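Local coordinates for mandelate racemase/muconate lactonizing protein (Thermobispora bispora, PDB 3VC5) that probably catalyses the magnesium-dependent dehydration of D-glucarate to 5-dehydro-4-deoxy-D-glucarate, as a member of the mandelate racemase/muconate lactonizing enzyme family, at residues P163-L168 / P235-P240; I305-I310 / I360-D365. All blocks are in the same frame, centred on the assembly; numbering follows the deposited sequence.

Contact 1 (P163-L168 / P235-P240)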
# COMPACT_ATOMS: atom_id res chain seq x y z
N PRO A 163 9.40 14.84 12.98
CA PRO A 163 8.86 15.82 13.92
C PRO A 163 7.63 15.30 14.67
O PRO A 163 6.78 14.64 14.09
CB PRO A 163 8.44 17.00 13.02
CG PRO A 163 9.24 16.81 11.75
CD PRO A 163 9.33 15.31 11.58
N TYR A 164 7.57 15.66 15.96
CA TYR A 164 6.48 15.37 16.86
C TYR A 164 5.90 16.67 17.40
O TYR A 164 6.61 17.67 17.52
CB TYR A 164 6.90 14.42 18.02
CG TYR A 164 7.10 12.98 17.58
CD1 TYR A 164 6.05 12.05 17.66
CD2 TYR A 164 8.31 12.57 17.05
CE1 TYR A 164 6.22 10.73 17.23
CE2 TYR A 164 8.50 11.26 16.64
CZ TYR A 164 7.43 10.35 16.71
OH TYR A 164 7.63 9.06 16.30
N SER A 165 4.63 16.63 17.78
CA SER A 165 3.94 17.76 18.42
C SER A 165 4.06 17.68 19.94
O SER A 165 4.30 16.61 20.53
CB SER A 165 2.46 17.76 18.03
OG SER A 165 1.84 16.56 18.47
N ALA A 166 3.88 18.84 20.58
CA ALA A 166 3.69 18.93 22.01
C ALA A 166 2.23 18.60 22.30
O ALA A 166 1.34 19.34 21.87
CB ALA A 166 4.00 20.36 22.48
N TYR A 167 2.00 17.51 23.03
CA TYR A 167 0.64 17.02 23.30
C TYR A 167 0.19 17.60 24.64
O TYR A 167 0.51 17.07 25.70
CB TYR A 167 0.60 15.49 23.34
CG TYR A 167 -0.74 14.90 22.91
CD1 TYR A 167 -1.94 15.57 23.12
CD2 TYR A 167 -0.79 13.62 22.33
CE1 TYR A 167 -3.16 15.02 22.71
CE2 TYR A 167 -2.02 13.06 21.91
CZ TYR A 167 -3.19 13.75 22.12
OH TYR A 167 -4.43 13.24 21.68
N LEU A 168 -0.49 18.73 24.59
CA LEU A 168 -0.93 19.41 25.79
C LEU A 168 -2.29 18.89 26.25
O LEU A 168 -3.21 18.59 25.43
CB LEU A 168 -1.01 20.92 25.56
CG LEU A 168 0.17 21.62 24.88
CD1 LEU A 168 -0.06 23.15 24.78
CD2 LEU A 168 1.49 21.34 25.64
N PRO A 235 2.46 25.54 14.24
CA PRO A 235 1.14 25.03 13.90
C PRO A 235 0.41 24.56 15.16
O PRO A 235 1.03 23.98 16.06
CB PRO A 235 1.45 23.85 12.97
CG PRO A 235 2.80 24.18 12.38
CD PRO A 235 3.54 24.89 13.47
N LEU A 236 -0.90 24.81 15.21
CA LEU A 236 -1.72 24.48 16.38
C LEU A 236 -2.86 23.56 16.00
O LEU A 236 -3.45 23.73 14.94
CB LEU A 236 -2.34 25.74 16.99
CG LEU A 236 -1.38 26.84 17.44
CD1 LEU A 236 -2.16 27.99 18.06
CD2 LEU A 236 -0.37 26.29 18.42
N ARG A 237 -3.18 22.60 16.88
CA ARG A 237 -4.32 21.70 16.64
C ARG A 237 -5.16 21.68 17.89
O ARG A 237 -4.63 21.86 18.97
CB ARG A 237 -3.82 20.26 16.39
CG ARG A 237 -2.76 20.13 15.30
CD ARG A 237 -1.82 18.93 15.60
NE ARG A 237 -0.92 18.72 14.51
CZ ARG A 237 -0.10 17.68 14.38
NH1 ARG A 237 0.65 17.60 13.28
NH2 ARG A 237 -0.02 16.74 15.34
N LEU A 238 -6.46 21.43 17.74
CA LEU A 238 -7.36 21.31 18.88
C LEU A 238 -8.17 20.03 18.69
O LEU A 238 -8.68 19.80 17.59
CB LEU A 238 -8.31 22.51 18.96
CG LEU A 238 -9.40 22.50 20.05
CD1 LEU A 238 -8.81 22.39 21.45
CD2 LEU A 238 -10.28 23.76 19.94
N ASP A 239 -8.28 19.22 19.75
CA ASP A 239 -8.84 17.87 19.65
C ASP A 239 -9.91 17.60 20.73
O ASP A 239 -9.60 17.10 21.80
CB ASP A 239 -7.69 16.85 19.78
CG ASP A 239 -8.17 15.42 19.73
OD1 ASP A 239 -9.33 15.16 19.29
OD2 ASP A 239 -7.38 14.54 20.14
N PRO A 240 -11.19 17.92 20.43
CA PRO A 240 -12.24 17.69 21.43
C PRO A 240 -12.79 16.24 21.51
O PRO A 240 -13.71 16.00 22.30
CB PRO A 240 -13.36 18.66 21.02
CG PRO A 240 -12.79 19.52 19.95
CD PRO A 240 -11.67 18.77 19.33

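Contact 2 (I305-I310 / I360-D365)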
# COMPACT_ATOMS: atom_id res chain seq x y z
N ILE A 305 -13.15 14.43 6.48
CA ILE A 305 -11.80 14.83 6.88
C ILE A 305 -10.94 15.24 5.71
O ILE A 305 -11.13 14.79 4.58
CB ILE A 305 -11.05 13.72 7.64
CG1 ILE A 305 -10.83 12.53 6.70
CG2 ILE A 305 -11.80 13.38 8.95
CD1 ILE A 305 -10.05 11.35 7.31
N GLY A 306 -9.96 16.10 6.02
CA GLY A 306 -8.88 16.39 5.12
C GLY A 306 -7.60 15.73 5.61
O GLY A 306 -6.63 15.65 4.84
N VAL A 307 -7.58 15.28 6.88
CA VAL A 307 -6.38 14.69 7.50
C VAL A 307 -6.77 13.43 8.28
O VAL A 307 -7.66 13.48 9.14
CB VAL A 307 -5.70 15.68 8.47
CG1 VAL A 307 -4.44 15.05 9.06
CG2 VAL A 307 -5.36 17.00 7.76
N LEU A 308 -6.11 12.31 7.98
CA LEU A 308 -6.28 11.07 8.76
C LEU A 308 -5.08 10.94 9.72
O LEU A 308 -3.93 11.05 9.27
CB LEU A 308 -6.29 9.83 7.85
CG LEU A 308 -6.42 8.50 8.59
CD1 LEU A 308 -7.76 8.46 9.37
CD2 LEU A 308 -6.31 7.34 7.59
N LEU A 309 -5.34 10.70 11.00
CA LEU A 309 -4.25 10.33 11.93
C LEU A 309 -4.16 8.81 11.81
O LEU A 309 -5.05 8.09 12.26
CB LEU A 309 -4.56 10.73 13.37
CG LEU A 309 -4.23 12.19 13.75
CD1 LEU A 309 -5.16 13.20 13.05
CD2 LEU A 309 -4.29 12.37 15.26
N ILE A 310 -3.11 8.33 11.17
CA ILE A 310 -2.86 6.89 11.08
C ILE A 310 -2.32 6.43 12.45
O ILE A 310 -1.84 7.24 13.27
CB ILE A 310 -1.82 6.63 9.96
CG1 ILE A 310 -1.84 5.18 9.49
CG2 ILE A 310 -0.40 6.98 10.42
CD1 ILE A 310 -3.16 4.81 8.80
N ILE A 360 3.44 10.90 5.22
CA ILE A 360 3.26 11.32 6.61
C ILE A 360 4.08 12.59 6.74
O ILE A 360 5.29 12.56 7.00
CB ILE A 360 3.65 10.25 7.64
CG1 ILE A 360 2.76 8.99 7.46
CG2 ILE A 360 3.53 10.85 9.07
CD1 ILE A 360 3.14 7.80 8.35
N THR A 361 3.40 13.72 6.53
CA THR A 361 4.06 15.02 6.38
C THR A 361 3.71 16.01 7.49
O THR A 361 4.32 17.07 7.60
CB THR A 361 3.69 15.65 5.00
OG1 THR A 361 2.28 15.54 4.78
CG2 THR A 361 4.43 14.93 3.88
N HIS A 362 2.74 15.67 8.33
CA HIS A 362 2.39 16.48 9.49
C HIS A 362 3.16 15.94 10.69
O HIS A 362 3.52 14.75 10.71
CB HIS A 362 0.88 16.42 9.74
CG HIS A 362 0.07 17.08 8.67
ND1 HIS A 362 -0.29 18.41 8.70
CD2 HIS A 362 -0.43 16.58 7.51
CE1 HIS A 362 -1.01 18.70 7.63
NE2 HIS A 362 -1.10 17.61 6.88
N ALA A 363 3.40 16.78 11.69
CA ALA A 363 4.08 16.32 12.93
C ALA A 363 3.26 15.19 13.53
O ALA A 363 2.02 15.25 13.55
CB ALA A 363 4.21 17.46 13.95
N CYS A 364 3.92 14.12 13.99
CA CYS A 364 3.20 13.04 14.65
C CYS A 364 2.91 13.36 16.10
O CYS A 364 3.68 14.08 16.76
CB CYS A 364 4.02 11.73 14.62
SG CYS A 364 4.41 11.09 12.98
N ASP A 365 1.84 12.78 16.63
CA ASP A 365 1.55 12.92 18.07
C ASP A 365 2.37 11.93 18.87
O ASP A 365 2.67 10.84 18.39
CB ASP A 365 0.07 12.71 18.35
CG ASP A 365 -0.79 13.84 17.82
OD1 ASP A 365 -0.26 14.92 17.50
OD2 ASP A 365 -2.01 13.60 17.66

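Contact 1 (P163-L168 / P235-P240)
Ser165 and Arg237 meet inside the barrel of an enolase-type C-terminal domain, where strands 161-169 and 236-239 flank strand 208-211. With one strand between them, the two segments approach through side chains, and even their nearest CA atoms, Ser165 and Pro235, lie 9.0 Å apart. Ser165 OG stands 3.6 Å from Arg237 NH2, oblique to the guanidinium plane, and Ser165 CB is 3.8 Å from the same NH2; no hydrogen bond joins them. Nearer the active site, Tyr167 OH comes to 3.6 Å from Asp239 OD2, with the ring and carboxylate planes 34° apart. Tyr167 reaches this point because its CG lies anti to the backbone N (chi1 -151°).

The polar ends are satisfied by a second shell. Asp365 OD1 accepts a hydrogen bond from Ser165 OG and forms a salt bridge with Arg237 NH2, while Glu261 and the carbonyl of Ala363 hold the other guanidinium nitrogens. Lys209 is hydrogen-bonded to Tyr167 OH, as is Lys211, a predicted proton acceptor, which also forms a salt bridge with OD2 of Asp239, a magnesium-binding residue (no metal is bound in this chain). The other Asp239 oxygen, OD1, accepts a hydrogen bond from Asn241 N.

Contact 2 (I305-I310 / I360-D365)
Leu309 lays its CD2 methyl against the carboxylate of Asp365, CD2 to OD2 at 3.5 Å, the two side chains crossing at about a right angle. Asp365 extends with CG anti to its carbonyl carbon (chi1 -71°), which carries the carboxylate in toward strand 307-310. Its OD2 pairs with Lys209 and its OD1 is engaged too, so the methyl covers a carboxylate already bonded at both oxygens. Leu309 lies beside the magnesium-binding residues Glu264 and Asn287, placing this end of the contact in the wall of the active site.

Further along, Ile310 CG2 touches Ile360 CD1 at 4.2 Å, again with side chains nearly perpendicular. The Ile360 chain is fully extended from CA to CD1 (chi2 175°), so its terminal methyl makes the touch; Ile310 meets it with a branch methyl. The neighbouring strands close in on these groups, Ala285 and Ser336 against Leu309 and Leu335 against both isoleucines. At the opposite end of the strand, Val307 CG2 sits 4.4 Å from His362 NE2, oblique to the imidazole.

No hydrogen bond crosses between the segments, and their matched CA atoms stay well apart, from 8.4 Å for Leu309 and Cys364 to 9.2 Å for Val307 and His362. Residues 360-365 therefore meet this barrel strand through side chains, not through backbone pairing. Two of the three touches set a methyl against a polar atom whose bonds lie elsewhere: His362 pairs ND1 with Glu261 and NE2 with Glu334, and being gripped at both nitrogens by carboxylates implies that its ring is probably doubly protonated, with its rotation about chi2 fixed.

Overall arrangement
From the N terminus, the chain enters the barrel at strand 161-169, and contact 1 closes a loop of 66 residues that includes helices 189-203 and 217-230 and strand 208-211. Contact 2 opens later, at strand 307-310, and closes a second loop of 49 residues through helices 318-330 and 344-355. The loops are in series, neither nested nor crossed. Their centres lie only about 11 Å apart, and residues 360-365 return to the first strand: Cys364 makes backbone hydrogen bonds with Pro163 and Ser165, and Tyr164 CD1 packs 3.2 Å from Cys364 O. Segment 360-365 thus connects the late strands of the barrel to its first.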